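Local coordinates for SWD1-like protein (Myceliophthora thermophila, PDB 6E29) that probably serves, through this seven-bladed WD40 beta-propeller domain, as a subunit of the COMPASS histone H3 methyltransferase complex, at residues T224-G227 with R228-L231; S76-G79 with R80-L83. All coordinates share one frame; numbering follows the deposited sequence.

Contact 1 (T224-G227 with R228-L231); sequences TESG and RELL
Thr-224 and Glu-229 face each other across a tight turn and are tied twice, once through the backbone and once through their side chains. The backbone bond runs from Thr-224 N to Glu-229 O, 3.0 Å long and close to straight (162° at the hydrogen). In the second, the hydroxyl OG1 of Thr-224 donates to OE1 of Glu-229 over 2.8 Å and meets that oxygen nearly along its C-O axis. The glutamate can reach back because CG lies anti to its carbonyl carbon (chi1 -60°) and the chain then bends at chi2 (91°), turning OE1 in toward the threonine hydroxyl. The other carboxylate oxygen of Glu-229, OE2, has a long, weak ion pair with Arg-301.

Two weaker polar contacts converge on the backbone N-H of Arg-228. Its nitrogen lies 3.4 Å from Thr-224 OG1 and equally far from Ser-226 OG, and both count as weak bonds, the latter with the better angle. Thr-224 OG1 thus donates to a carboxylate while weakly accepting from an amide.

The turn itself is type I, Thr-224 to Gly-227, closed by Gly-227 N on Thr-224 O at 2.8 Å, and Gly-227 has a positive phi, which favours glycine. The turn, with Arg-228 after it, connects strands 218-223 and 229-234, the first two strands of one four-stranded antiparallel blade of the propeller.

Van der Waals packing is modest. The methyl CG2 of Thr-224 lies 3.9 Å from CB of Glu-229, and the Thr-224 side chain also touches Phe-279 of strand 274-279, in the adjoining blade. CG of Arg-228 approaches Ser-226 OG at 3.5 Å before the arginine chain, bent at chi2 and chi3, leads its guanidinium away from the turn.

Contact 2 (S76-G79 with R80-L83); sequences SRCG and RYLL
Ser-76 grips Tyr-81 through two bonds of opposite sense: its backbone N donates to Tyr-81 O (2.9 Å), and its OG accepts from Tyr-81 N (3.1 Å, 156° at the hydrogen). With chi1 at 68°, OG sits between the serine's own N and carbonyl carbon, which aims it at the amide across the turn; it also lies at the edge of the tyrosine ring, near the ring plane. Without the hydroxyl, as with an alanine at Ser-76, the N-H of Tyr-81 would probably lose its acceptor and the ring edge its polar neighbour.

Beside this pair, Cys-78 SG accepts from Arg-80 N over 3.6 Å and approaches Tyr-81 CD2 at 4.1 Å, an oblique sulfur-aromatic contact. A type I turn from Ser-76 to Gly-79, closed by Gly-79 N on Ser-76 O at 3.1 Å, brings these groups together. It links strands 70-75 and 81-86, the first two strands of a four-stranded blade; both lie within a predicted WD repeat.

Farther out, Arg-80 runs fully extended alongside the tyrosine. Its CG lies over one ring face, 3.9 Å above the plane and toward the rim, while Tyr-81 OH stands 3.3 Å above the guanidinium plane, also off-centre. A salt bridge from Arg-80 NE to Asp-95 anchors the arginine's end, and His-121 stacks on the tyrosine ring.

Overall arrangement
Contacts 1 and 2 occupy equivalent positions in two different blades: each is the type I turn between the first and second strands of a four-stranded antiparallel sheet. Contact 1 is a surface contact, whereas contact 2 is partly buried. The chemistry differs too: at 224-231 a hydroxyl meets a carboxylate, at 76-83 a hydroxyl meets a strand amide beside an aromatic ring, with a cysteine where contact 1 has a serine. Both place a glycine last in the turn and an arginine after it, but Arg-80 lies along the Tyr-81 ring, whereas Arg-228 leads away from its turn. Their centres lie 20 Å apart, yet Glu-225 OE1 lies 4.1 Å from Arg-77 NH2, as packing.

Contact 1 (T224-G227 with R228-L231)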
loop_
_atom_site.group_PDB
_atom_site.type_symbol
_atom_site.label_atom_id
_atom_site.label_comp_id
_atom_site.label_asym_id
_atom_site.label_seq_id
_atom_site.Cartn_x
_atom_site.Cartn_y
_atom_site.Cartn_z
ATOM N N THR B 224 1.613 -10.249 -3.781
ATOM C CA THR B 224 2.856 -10.810 -4.307
ATOM C C THR B 224 2.992 -10.483 -5.796
ATOM O O THR B 224 2.046 -10.079 -6.467
ATOM C CB THR B 224 2.932 -12.331 -4.124
ATOM O OG1 THR B 224 1.787 -12.991 -4.690
ATOM C CG2 THR B 224 3.050 -12.697 -2.644
ATOM N N GLU B 225 4.185 -10.738 -6.333
ATOM C CA GLU B 225 4.466 -10.455 -7.741
ATOM C C GLU B 225 3.477 -11.129 -8.686
ATOM O O GLU B 225 2.920 -10.486 -9.583
ATOM C CB GLU B 225 5.903 -10.898 -8.011
ATOM C CG GLU B 225 6.311 -10.987 -9.433
ATOM C CD GLU B 225 6.692 -9.623 -9.983
ATOM O OE1 GLU B 225 7.344 -9.573 -11.061
ATOM O OE2 GLU B 225 6.337 -8.612 -9.312
ATOM N N SER B 226 3.239 -12.426 -8.509
ATOM C CA SER B 226 2.253 -13.113 -9.340
ATOM C C SER B 226 0.827 -12.645 -9.087
ATOM O O SER B 226 -0.078 -12.977 -9.875
ATOM C CB SER B 226 2.333 -14.608 -9.076
ATOM O OG SER B 226 2.133 -14.833 -7.696
ATOM N N GLY B 227 0.599 -11.908 -8.001
ATOM C CA GLY B 227 -0.745 -11.544 -7.608
ATOM C C GLY B 227 -1.569 -12.669 -7.025
ATOM O O GLY B 227 -2.802 -12.543 -6.990
ATOM N N ARG B 228 -0.944 -13.779 -6.572
ATOM C CA ARG B 228 -1.731 -14.920 -6.090
ATOM C C ARG B 228 -1.961 -14.884 -4.587
ATOM O O ARG B 228 -2.831 -15.627 -4.094
ATOM C CB ARG B 228 -1.076 -16.278 -6.400
ATOM C CG ARG B 228 -0.805 -16.681 -7.865
ATOM C CD ARG B 228 -1.978 -17.196 -8.711
ATOM N NE ARG B 228 -2.667 -18.429 -8.239
ATOM C CZ ARG B 228 -2.594 -19.637 -8.804
ATOM N NH1 ARG B 228 -1.867 -19.847 -9.895
ATOM N NH2 ARG B 228 -3.274 -20.651 -8.284
ATOM N N GLU B 229 -1.189 -14.084 -3.858
ATOM C CA GLU B 229 -1.341 -13.986 -2.411
ATOM C C GLU B 229 -1.401 -12.527 -1.979
ATOM O O GLU B 229 -0.705 -11.670 -2.534
ATOM C CB GLU B 229 -0.202 -14.687 -1.676
ATOM C CG GLU B 229 -0.090 -16.196 -1.978
ATOM C CD GLU B 229 0.846 -16.515 -3.154
ATOM O OE1 GLU B 229 1.525 -15.603 -3.689
ATOM O OE2 GLU B 229 0.919 -17.704 -3.532
ATOM N N LEU B 230 -2.235 -12.268 -0.978
ATOM C CA LEU B 230 -2.542 -10.934 -0.493
ATOM C C LEU B 230 -2.145 -10.867 0.986
ATOM O O LEU B 230 -2.522 -11.734 1.776
ATOM C CB LEU B 230 -4.029 -10.645 -0.634
ATOM C CG LEU B 230 -4.604 -9.386 -0.006
ATOM C CD1 LEU B 230 -4.178 -8.143 -0.805
ATOM C CD2 LEU B 230 -6.139 -9.566 0.049
ATOM N N LEU B 231 -1.456 -9.812 1.345
ATOM C CA LEU B 231 -1.054 -9.510 2.710
ATOM C C LEU B 231 -1.875 -8.335 3.198
ATOM O O LEU B 231 -2.028 -7.333 2.495
ATOM C CB LEU B 231 0.454 -9.170 2.707
ATOM C CG LEU B 231 1.138 -8.623 3.953
ATOM C CD1 LEU B 231 1.078 -9.702 5.002
ATOM C CD2 LEU B 231 2.624 -8.317 3.553
#

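Contact 2 (S76-G79 with R80-L83)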
loop_
_atom_site.group_PDB
_atom_site.type_symbol
_atom_site.label_atom_id
_atom_site.label_comp_id
_atom_site.label_asym_id
_atom_site.label_seq_id
_atom_site.Cartn_x
_atom_site.Cartn_y
_atom_site.Cartn_z
ATOM N N SER B 76 5.986 2.695 -12.207
ATOM C CA SER B 76 5.441 2.104 -13.424
ATOM C C SER B 76 6.186 0.807 -13.729
ATOM O O SER B 76 7.292 0.578 -13.237
ATOM C CB SER B 76 5.565 3.067 -14.614
ATOM O OG SER B 76 6.933 3.262 -14.982
ATOM N N ARG B 77 5.583 -0.035 -14.583
ATOM C CA ARG B 77 6.198 -1.326 -14.907
ATOM C C ARG B 77 7.604 -1.135 -15.459
ATOM O O ARG B 77 8.513 -1.929 -15.180
ATOM C CB ARG B 77 5.321 -2.079 -15.913
ATOM C CG ARG B 77 5.791 -3.518 -16.284
ATOM C CD ARG B 77 6.515 -4.233 -15.120
ATOM N NE ARG B 77 6.433 -5.700 -15.118
ATOM C CZ ARG B 77 7.454 -6.497 -14.791
ATOM N NH1 ARG B 77 8.628 -5.966 -14.463
ATOM N NH2 ARG B 77 7.315 -7.823 -14.796
ATOM N N CYS B 78 7.811 -0.039 -16.177
ATOM C CA CYS B 78 9.011 0.215 -16.952
ATOM C C CYS B 78 10.069 0.967 -16.159
ATOM O O CYS B 78 11.183 1.169 -16.662
ATOM C CB CYS B 78 8.636 1.009 -18.232
ATOM S SG CYS B 78 7.698 2.537 -17.910
ATOM N N GLY B 79 9.754 1.398 -14.940
ATOM C CA GLY B 79 10.653 2.233 -14.170
ATOM C C GLY B 79 10.751 3.685 -14.614
ATOM O O GLY B 79 11.470 4.469 -13.960
ATOM N N ARG B 80 10.033 4.090 -15.665
ATOM C CA ARG B 80 10.190 5.455 -16.142
ATOM C C ARG B 80 9.354 6.460 -15.354
ATOM O O ARG B 80 9.753 7.636 -15.252
ATOM C CB ARG B 80 9.864 5.536 -17.617
ATOM C CG ARG B 80 10.045 6.896 -18.115
ATOM C CD ARG B 80 9.716 6.976 -19.581
ATOM N NE ARG B 80 9.815 8.338 -20.050
ATOM C CZ ARG B 80 9.657 8.682 -21.326
ATOM N NH1 ARG B 80 9.379 7.738 -22.224
ATOM N NH2 ARG B 80 9.772 9.956 -21.695
ATOM N N TYR B 81 8.246 6.020 -14.743
ATOM C CA TYR B 81 7.277 6.894 -14.102
ATOM C C TYR B 81 7.088 6.507 -12.638
ATOM O O TYR B 81 7.230 5.347 -12.270
ATOM C CB TYR B 81 5.899 6.833 -14.823
ATOM C CG TYR B 81 6.026 7.225 -16.303
ATOM C CD1 TYR B 81 6.067 8.552 -16.667
ATOM C CD2 TYR B 81 6.092 6.253 -17.304
ATOM C CE1 TYR B 81 6.185 8.928 -18.020
ATOM C CE2 TYR B 81 6.214 6.614 -18.674
ATOM C CZ TYR B 81 6.249 7.950 -19.008
ATOM O OH TYR B 81 6.370 8.330 -20.322
ATOM N N LEU B 82 6.837 7.509 -11.800
ATOM C CA LEU B 82 6.670 7.294 -10.365
ATOM C C LEU B 82 5.504 8.132 -9.899
ATOM O O LEU B 82 5.477 9.346 -10.116
ATOM C CB LEU B 82 7.942 7.666 -9.582
ATOM C CG LEU B 82 7.898 7.576 -8.041
ATOM C CD1 LEU B 82 7.677 6.164 -7.631
ATOM C CD2 LEU B 82 9.216 8.122 -7.486
ATOM N N LEU B 83 4.546 7.489 -9.247
ATOM C CA LEU B 83 3.368 8.164 -8.753
ATOM C C LEU B 83 3.538 8.385 -7.251
ATOM O O LEU B 83 3.779 7.437 -6.505
ATOM C CB LEU B 83 2.149 7.302 -9.046
ATOM C CG LEU B 83 0.815 7.953 -8.767
ATOM C CD1 LEU B 83 0.459 8.888 -9.898
ATOM C CD2 LEU B 83 -0.239 6.825 -8.610
#